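Local structure of occlusion-derived virus envelope protein E66 (Autographa californica nucleopolyhedrovirus, 3VSN) at residues A[414-419]-A[605-610]; A[443-448]-A[456-461]; A[514-519]-A[565-570]; A[572-577]-A[588-593]. The protein is a chondroitin lyase of the viral envelope, essential for oral infectivity, that may digest the chondroitin sulfate barrier of the host midgut's peritrophic matrix. All blocks are in the same frame, centred on the assembly; numbering follows the deposited sequence.

Two antiparallel sheets of the C-terminal beta-sandwich meet across these contacts. Contact 2 is a buried hairpin within one sheet and contact 4 a partly buried hairpin in the other. They touch through Cys445 and Phe588 and share the carboxylate of Glu574, which reaches Lys443 and Tyr458. Contact 1, also buried, sets the outermost strand 414-421 of the first sheet against a turn following strand 600-605 of the second, with Tyr590 and Val593 of contact 4 beside it. Contact 3 is more exposed and joins a loop to the outermost strand 566-569, the neighbour of 575-579. Direct backbone pairing holds contacts 2 and 4; contacts 1 and 3 rely on water bridges and small apolar contacts.

Contact 1. Residues A[414-419]-A[605-610]; sequences IGQTAI and SANEDT
Ala418 and Ala606 carry this contact, with the CB of Ala418 laid against the backbone of the turn, 3.4 Å from Ala606 N. In return the methyl of Ala606 rests on the strand backbone between Thr417 and Ala418, and the two CB atoms stand 3.9 Å apart. Gln416 adds its CB alongside, 4.0 Å from Ala606 CB. Its chain folds at CG (chi2 -69°), which brings OE1 out in front of the Ala606 carbonyl oxygen, 2.9 Å from it; as modelled, OE1 and Ala606 O are both acceptors, so how the amide is flipped is doubtful. No direct hydrogen bond joins the segments. Water 1 replaces one, accepting from Thr417 N at 2.9 Å and donating to Ala606 O at 2.8 Å.

The turn that presents Ala606 is fixed internally. Glu608 N bonds to Ser605 O, closing a type I turn, while the Ser605 hydroxyl OG accepts from Asn607 N at 3.0 Å in an ST turn. Further out, Ala606 pairs through its backbone with Pro591, and Tyr590 packs on both Gln416 and Ala606. Glu608 OE2 makes salt bridges to Lys326 and Arg345, and Thr417 OG1 bonds to Val342 O. The result is a sheet-to-sheet junction of a beta-sandwich, in which the turn ending strand 600-605 of one sheet sits against the outermost strand, 414-421, of the other.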
loop_
_atom_site.group_PDB
_atom_site.type_symbol
_atom_site.label_atom_id
_atom_site.label_comp_id
_atom_site.label_asym_id
_atom_site.label_seq_id
_atom_site.Cartn_x
_atom_site.Cartn_y
_atom_site.Cartn_z
ATOM N N ILE A 414 9.831 15.347 15.388
ATOM C CA ILE A 414 8.494 15.429 15.962
ATOM C C ILE A 414 7.542 14.623 15.077
ATOM O O ILE A 414 7.606 14.705 13.848
ATOM C CB ILE A 414 7.995 16.892 16.063
ATOM C CG1 ILE A 414 8.892 17.705 17.012
ATOM C CG2 ILE A 414 6.533 16.946 16.510
ATOM C CD1 ILE A 414 8.601 19.193 17.022
ATOM N N GLY A 415 6.683 13.831 15.711
ATOM C CA GLY A 415 5.623 13.114 15.010
ATOM C C GLY A 415 4.437 12.906 15.926
ATOM O O GLY A 415 4.459 12.018 16.777
ATOM N N GLN A 416 3.417 13.748 15.775
ATOM C CA GLN A 416 2.170 13.613 16.529
ATOM C C GLN A 416 1.020 13.754 15.549
ATOM O O GLN A 416 0.928 14.761 14.844
ATOM C CB GLN A 416 2.049 14.690 17.618
ATOM C CG GLN A 416 3.218 14.782 18.591
ATOM C CD GLN A 416 3.327 13.590 19.529
ATOM O OE1 GLN A 416 2.327 12.967 19.904
ATOM N NE2 GLN A 416 4.548 13.276 19.927
ATOM N N THR A 417 0.154 12.745 15.503
ATOM C CA THR A 417 -0.920 12.690 14.511
ATOM C C THR A 417 -2.242 12.243 15.136
ATOM O O THR A 417 -2.285 11.279 15.903
ATOM C CB THR A 417 -0.547 11.752 13.334
ATOM O OG1 THR A 417 0.563 12.301 12.616
ATOM C CG2 THR A 417 -1.709 11.583 12.362
ATOM N N ALA A 418 -3.312 12.954 14.799
ATOM C CA ALA A 418 -4.655 12.566 15.216
ATOM C C ALA A 418 -5.536 12.315 14.002
ATOM O O ALA A 418 -5.391 12.971 12.967
ATOM C CB ALA A 418 -5.273 13.628 16.112
ATOM N N ILE A 419 -6.446 11.356 14.141
ATOM C CA ILE A 419 -7.377 11.001 13.072
ATOM C C ILE A 419 -8.789 10.889 13.645
ATOM O O ILE A 419 -8.986 10.305 14.709
ATOM C CB ILE A 419 -6.982 9.675 12.375
ATOM C CG1 ILE A 419 -5.561 9.758 11.803
ATOM C CG2 ILE A 419 -7.969 9.335 11.262
ATOM C CD1 ILE A 419 -4.954 8.416 11.417
ATOM N N SER A 605 -7.049 12.963 19.970
ATOM C CA SER A 605 -5.927 13.828 20.317
ATOM C C SER A 605 -4.635 13.331 19.669
ATOM O O SER A 605 -4.364 12.131 19.664
ATOM C CB SER A 605 -5.750 13.879 21.836
ATOM O OG SER A 605 -4.501 14.451 22.170
ATOM N N ALA A 606 -3.835 14.254 19.138
ATOM C CA ALA A 606 -2.541 13.898 18.547
ATOM C C ALA A 606 -1.548 13.439 19.616
ATOM O O ALA A 606 -0.523 12.836 19.295
ATOM C CB ALA A 606 -1.973 15.062 17.740
ATOM N N ASN A 607 -1.864 13.732 20.880
ATOM C CA ASN A 607 -1.103 13.215 22.018
ATOM C C ASN A 607 -1.545 11.808 22.431
ATOM O O ASN A 607 -0.963 11.211 23.335
ATOM C CB ASN A 607 -1.190 14.183 23.204
ATOM C CG ASN A 607 -0.536 15.516 22.908
ATOM O OD1 ASN A 607 0.542 15.568 22.315
ATOM N ND2 ASN A 607 -1.190 16.600 23.299
ATOM N N GLU A 608 -2.578 11.300 21.754
ATOM C CA GLU A 608 -3.126 9.952 21.977
ATOM C C GLU A 608 -3.741 9.775 23.370
ATOM O O GLU A 608 -3.756 8.674 23.930
ATOM C CB GLU A 608 -2.079 8.870 21.652
ATOM C CG GLU A 608 -1.556 8.956 20.218
ATOM C CD GLU A 608 -0.367 8.051 19.940
ATOM O OE1 GLU A 608 0.429 7.786 20.865
ATOM O OE2 GLU A 608 -0.213 7.614 18.781
ATOM N N ASP A 609 -4.262 10.874 23.914
ATOM C CA ASP A 609 -4.977 10.854 25.187
ATOM C C ASP A 609 -6.129 9.854 25.137
ATOM O O ASP A 609 -6.870 9.796 24.152
ATOM C CB ASP A 609 -5.528 12.245 25.514
ATOM C CG ASP A 609 -4.436 13.257 25.841
ATOM O OD1 ASP A 609 -3.236 12.934 25.714
ATOM O OD2 ASP A 609 -4.782 14.388 26.232
ATOM N N THR A 610 -6.270 9.065 26.197
ATOM C CA THR A 610 -7.372 8.103 26.290
ATOM C C THR A 610 -8.542 8.690 27.083
ATOM O O THR A 610 -9.568 8.035 27.271
ATOM C CB THR A 610 -6.916 6.768 26.907
ATOM O OG1 THR A 610 -6.348 7.014 28.198
ATOM C CG2 THR A 610 -5.871 6.097 26.012
HETATM O O HOH W 1 0.447 10.795 17.670
#

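Contact 2. Residues A[443-448]-A[456-461]; sequences KSCTLF and LYYNIG
Lys443 packs against one face of the Tyr458 ring, its CB 3.5 Å from the ring centroid and 17° off the normal, a CH-pi contact. A chi1 of 67°, with CG between the backbone N and the carbonyl carbon, lays the Tyr458 ring over Lys443 on the neighbouring strand. The lysine chain bends at chi2 and continues along that face past the phenol, with CD 3.7 Å from Tyr458 OH. Cys445, two residues along on the same side of the sheet, meets this ring differently: SG comes to the edge in the ring plane, 3.8 Å from CE1, a sulfur-aromatic contact. Cys445 CB packs on Leu456 CB.

These side chains stand on the antiparallel hairpin of strands 440-449 and 452-461, inner strands of a seven-stranded sheet of the beta-sandwich. Lys443 and Tyr458 form one hydrogen-bonded pair, with Lys443 N to Tyr458 O at 2.9 Å and a return bond from Tyr458 N. Cys445 and Leu456 form the next, led by Cys445 N to Leu456 O at 2.8 Å. Between them Ser444 and Tyr457 make a non-hydrogen-bonded pair on the opposite face, where Ser444 OG approaches Tyr457 CE1 obliquely at 3.6 Å; OG itself bonds to Gln455 and Arg366, and Tyr457 OH to Gly388 O.

Lys443 NZ forms a salt bridge and Tyr458 OH a hydrogen bond to Glu574 OE2. Water 2 accepts from Lys443 NZ and from ND2 of Asn459, which with Ile460 forms a G1 bulge opposite Ala550.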
loop_
_atom_site.group_PDB
_atom_site.type_symbol
_atom_site.label_atom_id
_atom_site.label_comp_id
_atom_site.label_asym_id
_atom_site.label_seq_id
_atom_site.Cartn_x
_atom_site.Cartn_y
_atom_site.Cartn_z
ATOM N N LYS A 443 2.249 21.982 10.519
ATOM C CA LYS A 443 0.982 21.429 10.972
ATOM C C LYS A 443 0.156 21.188 9.715
ATOM O O LYS A 443 0.032 22.076 8.873
ATOM C CB LYS A 443 0.271 22.396 11.918
ATOM C CG LYS A 443 0.962 22.601 13.264
ATOM C CD LYS A 443 0.351 21.731 14.354
ATOM C CE LYS A 443 1.120 21.814 15.669
ATOM N NZ LYS A 443 1.036 23.135 16.356
ATOM N N SER A 444 -0.379 19.978 9.578
ATOM C CA SER A 444 -1.090 19.583 8.367
ATOM C C SER A 444 -2.503 19.139 8.713
ATOM O O SER A 444 -2.689 18.275 9.571
ATOM C CB SER A 444 -0.337 18.456 7.650
ATOM O OG SER A 444 -1.080 17.949 6.554
ATOM N N CYS A 445 -3.484 19.739 8.039
ATOM C CA CYS A 445 -4.895 19.427 8.241
ATOM C C CYS A 445 -5.468 18.905 6.931
ATOM O O CYS A 445 -5.499 19.634 5.941
ATOM C CB CYS A 445 -5.667 20.688 8.643
ATOM S SG CYS A 445 -5.049 21.567 10.095
ATOM N N THR A 446 -5.919 17.655 6.918
ATOM C CA THR A 446 -6.539 17.093 5.716
ATOM C C THR A 446 -7.939 16.588 6.033
ATOM O O THR A 446 -8.147 15.956 7.062
ATOM C CB THR A 446 -5.710 15.931 5.129
ATOM O OG1 THR A 446 -4.316 16.247 5.192
ATOM C CG2 THR A 446 -6.104 15.654 3.680
ATOM N N LEU A 447 -8.894 16.876 5.150
ATOM C CA LEU A 447 -10.238 16.327 5.276
ATOM C C LEU A 447 -10.679 15.675 3.968
ATOM O O LEU A 447 -10.692 16.330 2.922
ATOM C CB LEU A 447 -11.234 17.420 5.700
ATOM C CG LEU A 447 -12.712 17.027 5.807
ATOM C CD1 LEU A 447 -12.960 16.106 6.996
ATOM C CD2 LEU A 447 -13.585 18.271 5.899
ATOM N N PHE A 448 -11.028 14.390 4.036
ATOM C CA PHE A 448 -11.625 13.675 2.902
ATOM C C PHE A 448 -13.142 13.634 3.078
ATOM O O PHE A 448 -13.636 13.390 4.184
ATOM C CB PHE A 448 -11.102 12.232 2.796
ATOM C CG PHE A 448 -9.637 12.117 2.454
ATOM C CD1 PHE A 448 -9.167 12.457 1.190
ATOM C CD2 PHE A 448 -8.733 11.620 3.388
ATOM C CE1 PHE A 448 -7.819 12.336 0.875
ATOM C CE2 PHE A 448 -7.382 11.491 3.080
ATOM C CZ PHE A 448 -6.924 11.856 1.822
ATOM N N LEU A 456 -4.912 22.000 4.453
ATOM C CA LEU A 456 -4.314 23.212 4.991
ATOM C C LEU A 456 -2.984 22.867 5.648
ATOM O O LEU A 456 -2.931 22.011 6.523
ATOM C CB LEU A 456 -5.242 23.882 6.018
ATOM C CG LEU A 456 -4.645 24.999 6.896
ATOM C CD1 LEU A 456 -4.262 26.226 6.075
ATOM C CD2 LEU A 456 -5.590 25.389 8.024
ATOM N N TYR A 457 -1.914 23.525 5.211
ATOM C CA TYR A 457 -0.666 23.510 5.956
ATOM C C TYR A 457 -0.535 24.869 6.616
ATOM O O TYR A 457 -0.756 25.893 5.968
ATOM C CB TYR A 457 0.542 23.336 5.038
ATOM C CG TYR A 457 0.823 21.957 4.485
ATOM C CD1 TYR A 457 1.294 20.921 5.303
ATOM C CD2 TYR A 457 0.702 21.711 3.122
ATOM C CE1 TYR A 457 1.595 19.669 4.772
ATOM C CE2 TYR A 457 0.996 20.471 2.583
ATOM C CZ TYR A 457 1.444 19.452 3.407
ATOM O OH TYR A 457 1.732 18.219 2.854
ATOM N N TYR A 458 -0.183 24.883 7.897
ATOM C CA TYR A 458 0.207 26.129 8.554
ATOM C C TYR A 458 1.427 25.888 9.433
ATOM O O TYR A 458 1.796 24.737 9.691
ATOM C CB TYR A 458 -0.958 26.744 9.338
ATOM C CG TYR A 458 -1.409 25.950 10.546
ATOM C CD1 TYR A 458 -2.408 24.981 10.437
ATOM C CD2 TYR A 458 -0.853 26.186 11.804
ATOM C CE1 TYR A 458 -2.834 24.263 11.549
ATOM C CE2 TYR A 458 -1.266 25.470 12.917
ATOM C CZ TYR A 458 -2.257 24.510 12.786
ATOM O OH TYR A 458 -2.668 23.797 13.890
ATOM N N ASN A 459 2.051 26.975 9.886
ATOM C CA ASN A 459 3.314 26.904 10.623
ATOM C C ASN A 459 4.376 26.074 9.895
ATOM O O ASN A 459 5.120 25.313 10.524
ATOM C CB ASN A 459 3.097 26.387 12.057
ATOM C CG ASN A 459 2.314 27.361 12.920
ATOM O OD1 ASN A 459 1.986 28.470 12.500
ATOM N ND2 ASN A 459 2.004 26.943 14.135
ATOM N N ILE A 460 4.423 26.211 8.566
ATOM C CA ILE A 460 5.473 25.597 7.759
ATOM C C ILE A 460 6.783 26.315 8.075
ATOM O O ILE A 460 6.865 27.547 7.979
ATOM C CB ILE A 460 5.200 25.715 6.243
ATOM C CG1 ILE A 460 3.897 25.001 5.852
ATOM C CG2 ILE A 460 6.372 25.168 5.436
ATOM C CD1 ILE A 460 3.422 25.345 4.454
ATOM N N GLY A 461 7.794 25.545 8.457
ATOM C CA GLY A 461 9.098 26.110 8.771
ATOM C C GLY A 461 10.250 25.259 8.287
ATOM O O GLY A 461 10.094 24.057 8.081
HETATM O O HOH W 2 3.347 24.458 14.856
#

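Contact 3. Residues A[514-519]-A[565-570]; sequences VPITNI and LRAFRV
A water-mediated contact along a sheet edge joins loop 514-519 to strand 566-569, with Ile516 and Ala567 touching at its middle. The strand is outermost in one seven-stranded sheet of the beta-sandwich, and the loop follows strand 509-513 of the other sheet. No direct hydrogen bond crosses; instead, three waters occupy the gap between the two backbones. Water 3 donates to Pro515 O at 2.8 Å and accepts from Ala567 N. Water 5 accepts from Thr517 N and donates to Ala567 O, also at 2.8 Å. Water 4 repeats the first pattern two residues on, linking Thr517 O with Arg569 N. Alternate backbone groups of the loop thus meet the strand through water where a direct strand pairing would have bonds.

Beside this row of waters runs an apolar row. Val514 CG1 meets Leu565 CD2 at 4.1 Å, the two side chains crossing at about a right angle. Both CG1 and CD1 of Ile516 pack on Ala567 CB, while CG2, anti to the residue's own backbone N, points further along the strand and lies 3.5 Å from Arg569 N. Phe454 and Leu456 of strand 452-461 lie under this row.

A type II turn, closed by Ile519 N to Ile516 O at 3.0 Å, brings the end of the loop round onto Arg569. That side chain runs out extended to a salt bridge from NH2 to Asp573, and on its way Ile519 CD1 touches its CB and Asn518 CB comes within 3.8 Å of its CD.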
loop_
_atom_site.group_PDB
_atom_site.type_symbol
_atom_site.label_atom_id
_atom_site.label_comp_id
_atom_site.label_asym_id
_atom_site.label_seq_id
_atom_site.Cartn_x
_atom_site.Cartn_y
_atom_site.Cartn_z
ATOM N N VAL A 514 -8.391 27.562 -1.400
ATOM C CA VAL A 514 -9.372 27.778 -0.334
ATOM C C VAL A 514 -8.901 28.931 0.559
ATOM O O VAL A 514 -7.999 28.750 1.383
ATOM C CB VAL A 514 -9.622 26.499 0.506
ATOM C CG1 VAL A 514 -10.626 26.769 1.622
ATOM C CG2 VAL A 514 -10.110 25.357 -0.376
ATOM N N PRO A 515 -9.490 30.131 0.381
ATOM C CA PRO A 515 -9.091 31.226 1.264
ATOM C C PRO A 515 -9.644 31.032 2.669
ATOM O O PRO A 515 -10.712 30.434 2.844
ATOM C CB PRO A 515 -9.714 32.462 0.606
ATOM C CG PRO A 515 -10.877 31.936 -0.172
ATOM C CD PRO A 515 -10.462 30.565 -0.642
ATOM N N ILE A 516 -8.895 31.499 3.661
ATOM C CA ILE A 516 -9.357 31.521 5.042
ATOM C C ILE A 516 -8.992 32.888 5.599
ATOM O O ILE A 516 -7.819 33.237 5.680
ATOM C CB ILE A 516 -8.706 30.418 5.913
ATOM C CG1 ILE A 516 -8.891 29.027 5.281
ATOM C CG2 ILE A 516 -9.284 30.459 7.328
ATOM C CD1 ILE A 516 -8.205 27.895 6.023
ATOM N N THR A 517 -10.000 33.668 5.970
ATOM C CA THR A 517 -9.755 35.008 6.492
ATOM C C THR A 517 -8.812 34.925 7.690
ATOM O O THR A 517 -8.983 34.073 8.566
ATOM C CB THR A 517 -11.070 35.721 6.852
ATOM O OG1 THR A 517 -11.975 35.618 5.746
ATOM C CG2 THR A 517 -10.823 37.201 7.171
ATOM N N ASN A 518 -7.795 35.787 7.684
ATOM C CA ASN A 518 -6.775 35.863 8.739
ATOM C C ASN A 518 -5.675 34.794 8.672
ATOM O O ASN A 518 -4.856 34.691 9.582
ATOM C CB ASN A 518 -7.412 35.921 10.141
ATOM C CG ASN A 518 -8.300 37.136 10.324
ATOM O OD1 ASN A 518 -9.465 37.018 10.711
ATOM N ND2 ASN A 518 -7.758 38.310 10.032
ATOM N N ILE A 519 -5.667 34.012 7.593
ATOM C CA ILE A 519 -4.580 33.076 7.292
ATOM C C ILE A 519 -4.071 33.399 5.889
ATOM O O ILE A 519 -4.865 33.582 4.967
ATOM C CB ILE A 519 -5.050 31.603 7.362
ATOM C CG1 ILE A 519 -5.436 31.241 8.802
ATOM C CG2 ILE A 519 -3.978 30.655 6.820
ATOM C CD1 ILE A 519 -5.914 29.819 8.983
ATOM N N LEU A 565 -17.469 24.013 -0.168
ATOM C CA LEU A 565 -16.692 23.948 1.067
ATOM C C LEU A 565 -16.172 25.331 1.472
ATOM O O LEU A 565 -15.680 26.089 0.637
ATOM C CB LEU A 565 -15.530 22.959 0.911
ATOM C CG LEU A 565 -14.569 22.764 2.087
ATOM C CD1 LEU A 565 -13.990 21.358 2.058
ATOM C CD2 LEU A 565 -13.454 23.807 2.063
ATOM N N ARG A 566 -16.300 25.649 2.757
ATOM C CA ARG A 566 -15.718 26.861 3.324
ATOM C C ARG A 566 -14.920 26.493 4.570
ATOM O O ARG A 566 -15.225 25.501 5.234
ATOM C CB ARG A 566 -16.810 27.885 3.666
ATOM C CG ARG A 566 -17.679 28.330 2.493
ATOM C CD ARG A 566 -16.911 29.195 1.496
ATOM N NE ARG A 566 -17.757 29.651 0.389
ATOM C CZ ARG A 566 -17.920 29.004 -0.766
ATOM N NH1 ARG A 566 -17.290 27.854 -0.998
ATOM N NH2 ARG A 566 -18.718 29.513 -1.699
ATOM N N ALA A 567 -13.888 27.276 4.871
ATOM C CA ALA A 567 -13.082 27.057 6.070
ATOM C C ALA A 567 -12.875 28.373 6.804
ATOM O O ALA A 567 -12.836 29.438 6.188
ATOM C CB ALA A 567 -11.747 26.412 5.727
ATOM N N PHE A 568 -12.747 28.291 8.123
ATOM C CA PHE A 568 -12.712 29.480 8.966
ATOM C C PHE A 568 -11.671 29.331 10.054
ATOM O O PHE A 568 -11.483 28.240 10.601
ATOM C CB PHE A 568 -14.073 29.720 9.627
ATOM C CG PHE A 568 -15.230 29.763 8.664
ATOM C CD1 PHE A 568 -15.568 30.945 8.014
ATOM C CD2 PHE A 568 -15.992 28.623 8.420
ATOM C CE1 PHE A 568 -16.637 30.989 7.130
ATOM C CE2 PHE A 568 -17.066 28.662 7.541
ATOM C CZ PHE A 568 -17.390 29.847 6.897
ATOM N N ARG A 569 -10.990 30.433 10.352
ATOM C CA ARG A 569 -10.155 30.528 11.537
ATOM C C ARG A 569 -11.049 31.127 12.625
ATOM O O ARG A 569 -11.402 32.309 12.567
ATOM C CB ARG A 569 -8.939 31.415 11.261
ATOM C CG ARG A 569 -7.999 31.583 12.444
ATOM C CD ARG A 569 -7.104 32.797 12.262
ATOM N NE ARG A 569 -6.456 33.192 13.515
ATOM C CZ ARG A 569 -6.960 34.057 14.392
ATOM N NH1 ARG A 569 -8.133 34.638 14.171
ATOM N NH2 ARG A 569 -6.286 34.341 15.500
ATOM N N VAL A 570 -11.436 30.303 13.597
ATOM C CA VAL A 570 -12.428 30.718 14.598
ATOM C C VAL A 570 -11.771 31.284 15.858
ATOM O O VAL A 570 -11.378 30.535 16.757
ATOM C CB VAL A 570 -13.421 29.579 14.946
ATOM C CG1 VAL A 570 -14.483 30.062 15.931
ATOM C CG2 VAL A 570 -14.084 29.042 13.685
HETATM O O HOH W 3 -13.209 29.193 2.594
HETATM O O HOH W 4 -11.635 32.884 9.024
HETATM O O HOH W 5 -12.648 32.265 6.346
#

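Contact 4. Residues A[572-577]-A[588-593]; sequences SDENIY and FNYPWV
Ile576 and Phe588 exchange two short, nearly straight backbone bonds: Ile576 N to Phe588 O at 2.7 Å and Phe588 N to Ile576 O at 2.8 Å. They form a hydrogen-bonded pair of the antiparallel hairpin 575-579/584-589. Where the strands part, water 7 takes over, donating to Glu574 O and accepting from Tyr590 N at 2.9 Å. Water 6 bridges Asp573 O and Asn589 OD1 and also reaches Ser572 OG; more acceptors lie within its reach than it has protons once further neighbours are counted, so probably not all of these bonds are made at once.

The turn from Ser572 to Asn575 is type II and places Glu574 beside Tyr590. Carboxylate and ring point the same way with planes only 8° apart, and OE2 lies 3.5 Å from Tyr590 CB. On the side of Asn575 and Asn589 the two amides cross with planes 56° apart, and Asn575 OD1 rests 3.2 Å from Asn589 CG; Asn575 ND2 bonds to Ser623 OG and Val570 O. On the other side Ile576 CB packs on Phe588 CB at 4.1 Å. Asn589 and Trp592 bond N to O both ways round the turn with the cis Tyr590-Pro591 peptide bond, and the next strand starts at Trp592.

With its partners Lys443 and Tyr458 in the other sheet, the Glu574 carboxylate is fixed from across the sandwich, and the lysine charge probably helps keep it ionised.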
loop_
_atom_site.group_PDB
_atom_site.type_symbol
_atom_site.label_atom_id
_atom_site.label_comp_id
_atom_site.label_asym_id
_atom_site.label_seq_id
_atom_site.Cartn_x
_atom_site.Cartn_y
_atom_site.Cartn_z
ATOM N N SER A 572 -9.194 32.023 17.523
ATOM C CA SER A 572 -7.825 31.814 17.986
ATOM C C SER A 572 -6.955 31.086 16.971
ATOM O O SER A 572 -7.457 30.457 16.026
ATOM C CB SER A 572 -7.814 31.094 19.346
ATOM O OG SER A 572 -8.685 29.969 19.347
ATOM N N ASP A 573 -5.641 31.203 17.166
ATOM C CA ASP A 573 -4.658 30.489 16.362
ATOM C C ASP A 573 -4.923 28.990 16.419
ATOM O O ASP A 573 -5.194 28.443 17.492
ATOM C CB ASP A 573 -3.239 30.766 16.873
ATOM C CG ASP A 573 -2.810 32.212 16.680
ATOM O OD1 ASP A 573 -3.610 33.025 16.163
ATOM O OD2 ASP A 573 -1.659 32.531 17.049
ATOM N N GLU A 574 -4.848 28.349 15.253
ATOM C CA GLU A 574 -4.952 26.888 15.103
ATOM C C GLU A 574 -6.367 26.311 15.210
ATOM O O GLU A 574 -6.553 25.109 15.037
ATOM C CB GLU A 574 -4.012 26.142 16.069
ATOM C CG GLU A 574 -2.557 26.574 15.998
ATOM C CD GLU A 574 -1.624 25.575 16.657
ATOM O OE1 GLU A 574 -1.101 25.895 17.746
ATOM O OE2 GLU A 574 -1.419 24.471 16.097
ATOM N N ASN A 575 -7.355 27.160 15.483
ATOM C CA ASN A 575 -8.739 26.711 15.595
ATOM C C ASN A 575 -9.420 26.793 14.226
ATOM O O ASN A 575 -10.021 27.816 13.883
ATOM C CB ASN A 575 -9.477 27.544 16.658
ATOM C CG ASN A 575 -10.749 26.876 17.161
ATOM O OD1 ASN A 575 -10.815 25.653 17.319
ATOM N ND2 ASN A 575 -11.760 27.685 17.438
ATOM N N ILE A 576 -9.299 25.715 13.444
ATOM C CA ILE A 576 -9.761 25.696 12.049
ATOM C C ILE A 576 -11.046 24.893 11.859
ATOM O O ILE A 576 -11.057 23.669 12.010
ATOM C CB ILE A 576 -8.678 25.144 11.085
ATOM C CG1 ILE A 576 -7.326 25.853 11.293
ATOM C CG2 ILE A 576 -9.144 25.229 9.631
ATOM C CD1 ILE A 576 -7.354 27.356 11.106
ATOM N N TYR A 577 -12.113 25.599 11.494
ATOM C CA TYR A 577 -13.425 25.001 11.263
ATOM C C TYR A 577 -13.683 24.858 9.763
ATOM O O TYR A 577 -13.615 25.843 9.021
ATOM C CB TYR A 577 -14.501 25.866 11.955
ATOM C CG TYR A 577 -15.953 25.648 11.547
ATOM C CD1 TYR A 577 -16.457 24.370 11.277
ATOM C CD2 TYR A 577 -16.831 26.727 11.472
ATOM C CE1 TYR A 577 -17.786 24.183 10.916
ATOM C CE2 TYR A 577 -18.163 26.548 11.120
ATOM C CZ TYR A 577 -18.633 25.277 10.840
ATOM O OH TYR A 577 -19.953 25.101 10.491
ATOM N N PHE A 588 -10.184 21.332 13.317
ATOM C CA PHE A 588 -8.795 21.092 13.640
ATOM C C PHE A 588 -8.447 22.105 14.717
ATOM O O PHE A 588 -8.524 23.311 14.486
ATOM C CB PHE A 588 -7.907 21.294 12.404
ATOM C CG PHE A 588 -8.268 20.408 11.237
ATOM C CD1 PHE A 588 -7.689 19.148 11.099
ATOM C CD2 PHE A 588 -9.179 20.835 10.270
ATOM C CE1 PHE A 588 -8.013 18.326 10.024
ATOM C CE2 PHE A 588 -9.511 20.015 9.194
ATOM C CZ PHE A 588 -8.926 18.762 9.074
ATOM N N ASN A 589 -8.105 21.626 15.903
ATOM C CA ASN A 589 -7.692 22.519 16.987
ATOM C C ASN A 589 -6.590 21.845 17.776
ATOM O O ASN A 589 -6.814 21.332 18.872
ATOM C CB ASN A 589 -8.869 22.899 17.896
ATOM C CG ASN A 589 -8.516 24.012 18.877
ATOM O OD1 ASN A 589 -7.667 24.862 18.592
ATOM N ND2 ASN A 589 -9.166 24.012 20.035
ATOM N N TYR A 590 -5.399 21.835 17.188
ATOM C CA TYR A 590 -4.279 21.077 17.728
ATOM C C TYR A 590 -4.189 21.171 19.257
ATOM O O TYR A 590 -4.157 22.279 19.797
ATOM C CB TYR A 590 -2.954 21.502 17.083
ATOM C CG TYR A 590 -1.897 20.482 17.380
ATOM C CD1 TYR A 590 -1.117 20.579 18.529
ATOM C CD2 TYR A 590 -1.737 19.372 16.561
ATOM C CE1 TYR A 590 -0.175 19.614 18.834
ATOM C CE2 TYR A 590 -0.800 18.403 16.854
ATOM C CZ TYR A 590 -0.022 18.530 17.989
ATOM O OH TYR A 590 0.905 17.568 18.279
ATOM N N PRO A 591 -4.106 20.019 19.957
ATOM C CA PRO A 591 -3.889 18.648 19.471
ATOM C C PRO A 591 -5.135 17.862 19.039
ATOM O O PRO A 591 -5.011 16.714 18.591
ATOM C CB PRO A 591 -3.246 17.965 20.682
ATOM C CG PRO A 591 -3.885 18.639 21.848
ATOM C CD PRO A 591 -4.103 20.073 21.435
ATOM N N TRP A 592 -6.310 18.470 19.171
ATOM C CA TRP A 592 -7.570 17.782 18.895
ATOM C C TRP A 592 -8.016 17.895 17.466
ATOM O O TRP A 592 -7.798 18.914 16.812
ATOM C CB TRP A 592 -8.659 18.284 19.839
ATOM C CG TRP A 592 -8.389 17.861 21.259
ATOM C CD1 TRP A 592 -7.797 18.607 22.277
ATOM C CD2 TRP A 592 -8.654 16.548 21.853
ATOM N NE1 TRP A 592 -7.694 17.869 23.428
ATOM C CE2 TRP A 592 -8.194 16.625 23.243
ATOM C CE3 TRP A 592 -9.221 15.364 21.393
ATOM C CZ2 TRP A 592 -8.303 15.547 24.114
ATOM C CZ3 TRP A 592 -9.323 14.284 22.278
ATOM C CH2 TRP A 592 -8.877 14.376 23.607
ATOM N N VAL A 593 -8.632 16.827 16.970
ATOM C CA VAL A 593 -9.312 16.851 15.678
ATOM C C VAL A 593 -10.702 16.243 15.869
ATOM O O VAL A 593 -10.878 15.330 16.686
ATOM C CB VAL A 593 -8.499 16.128 14.567
ATOM C CG1 VAL A 593 -8.457 14.618 14.786
ATOM C CG2 VAL A 593 -9.056 16.449 13.183
HETATM O O HOH W 6 -7.029 27.512 19.204
HETATM O O HOH W 7 -5.219 22.764 14.484
#